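PDB 3FYF: protein bvu-3222 from Bacteroides vulgatus ATCC 8482, which is of unknown function but belongs to the DUF4251 family and is probably a periplasmic protein. Local coordinates for residues B[37-42]-B[136-141]. Numbering follows the deposited sequence.
Sequences VQAINA and IVLTGG
L138 reaches from strand 132-138 of the antiparallel sheet to A39 and I40 on helix 27-44, a compact example of a helix covering a sheet through purely apolar contact. No hydrogen bond joins the two segments, and their backbones stay well apart, the CA atoms of A39 and L138 lying 8.3 Å from each other. The hydrogen bonding that holds the strand comes from its neighbours: L138 pairs through its backbone with V119 of strand 119-126, and V137 with S146 on strand 144-151.

The rest is packing. V137 lies on G60 of the second subunit, whereas what fills the interval between helix and strand is mainly the leucine. Its CB points to the helix, and with CG anti to the backbone N (chi1 166°) the fork of CD1 and CD2 lies against the A39 methyl: CB of A39 is 4.0 Å from CD2 of L138 and 4.1 Å from CD1 of L138. The alanine methyl faces both prongs of the fork, and A39 and L138 are both buried. I40 completes the contact from the next helix position. Its CB is not aimed at the strand, but with CG1 beside the backbone N (chi1 -64°) and chi2 at -76°, CD1 comes nearer the strand; the side chain also touches V119. The isoleucine and leucine side chains cross at about a right angle, with CD1 of I40 4.1 Å from CD2 of L138.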
# COMPACT_ATOMS: atom_id res chain seq x y z
N VAL B 37 -16.25 7.88 -9.74
CA VAL B 37 -17.69 7.83 -10.00
C VAL B 37 -18.16 6.40 -10.31
O VAL B 37 -19.19 5.95 -9.79
CB VAL B 37 -18.08 8.82 -11.14
CG1 VAL B 37 -19.57 8.73 -11.49
CG2 VAL B 37 -17.72 10.26 -10.76
N GLN B 38 -17.37 5.68 -11.11
CA GLN B 38 -17.58 4.25 -11.35
C GLN B 38 -17.53 3.39 -10.09
O GLN B 38 -18.28 2.42 -9.97
CB GLN B 38 -16.56 3.71 -12.36
CG GLN B 38 -16.84 4.08 -13.81
CD GLN B 38 -15.80 3.52 -14.78
OE1 GLN B 38 -14.77 2.98 -14.37
NE2 GLN B 38 -16.07 3.66 -16.07
N ALA B 39 -16.64 3.74 -9.15
CA ALA B 39 -16.53 3.03 -7.88
C ALA B 39 -17.71 3.34 -6.95
O ALA B 39 -18.25 2.44 -6.32
CB ALA B 39 -15.20 3.35 -7.18
N ILE B 40 -18.10 4.62 -6.89
CA ILE B 40 -19.28 5.09 -6.15
C ILE B 40 -20.53 4.36 -6.61
O ILE B 40 -21.26 3.78 -5.79
CB ILE B 40 -19.48 6.63 -6.33
CG1 ILE B 40 -18.32 7.43 -5.73
CG2 ILE B 40 -20.82 7.12 -5.73
CD1 ILE B 40 -18.34 7.51 -4.24
N ASN B 41 -20.76 4.36 -7.92
CA ASN B 41 -21.90 3.68 -8.55
C ASN B 41 -21.88 2.17 -8.39
O ASN B 41 -22.92 1.53 -8.29
CB ASN B 41 -22.02 4.05 -10.03
CG ASN B 41 -22.39 5.51 -10.23
OD1 ASN B 41 -22.95 6.16 -9.35
ND2 ASN B 41 -22.07 6.04 -11.41
N ALA B 42 -20.67 1.59 -8.36
CA ALA B 42 -20.52 0.16 -8.11
C ALA B 42 -20.90 -0.18 -6.67
O ALA B 42 -21.50 -1.23 -6.43
CB ALA B 42 -19.10 -0.27 -8.39
N ILE B 136 -14.51 -1.10 4.12
CA ILE B 136 -13.87 -0.51 2.96
C ILE B 136 -13.79 1.01 3.13
O ILE B 136 -14.77 1.65 3.49
CB ILE B 136 -14.62 -0.84 1.63
CG1 ILE B 136 -14.67 -2.35 1.38
CG2 ILE B 136 -13.98 -0.12 0.43
CD1 ILE B 136 -15.61 -2.79 0.24
N VAL B 137 -12.61 1.56 2.89
CA VAL B 137 -12.45 3.00 2.79
C VAL B 137 -12.02 3.28 1.36
O VAL B 137 -10.98 2.78 0.93
CB VAL B 137 -11.38 3.53 3.78
CG1 VAL B 137 -11.24 5.03 3.65
CG2 VAL B 137 -11.74 3.13 5.25
N LEU B 138 -12.82 4.06 0.64
CA LEU B 138 -12.49 4.50 -0.73
C LEU B 138 -11.99 5.95 -0.70
O LEU B 138 -12.67 6.84 -0.20
CB LEU B 138 -13.72 4.37 -1.64
CG LEU B 138 -13.79 5.05 -3.02
CD1 LEU B 138 -12.83 4.40 -4.01
CD2 LEU B 138 -15.20 4.98 -3.55
N THR B 139 -10.80 6.18 -1.25
CA THR B 139 -10.21 7.51 -1.32
C THR B 139 -10.96 8.38 -2.35
O THR B 139 -11.11 7.98 -3.50
CB THR B 139 -8.70 7.43 -1.67
OG1 THR B 139 -8.04 6.54 -0.76
CG2 THR B 139 -8.05 8.80 -1.58
N GLY B 140 -11.42 9.55 -1.91
CA GLY B 140 -12.18 10.47 -2.76
C GLY B 140 -11.42 10.97 -3.97
O GLY B 140 -10.24 11.31 -3.88
N GLY B 141 -12.10 11.00 -5.12
CA GLY B 141 -11.49 11.39 -6.39
C GLY B 141 -10.62 10.32 -7.03
O GLY B 141 -9.90 10.60 -7.98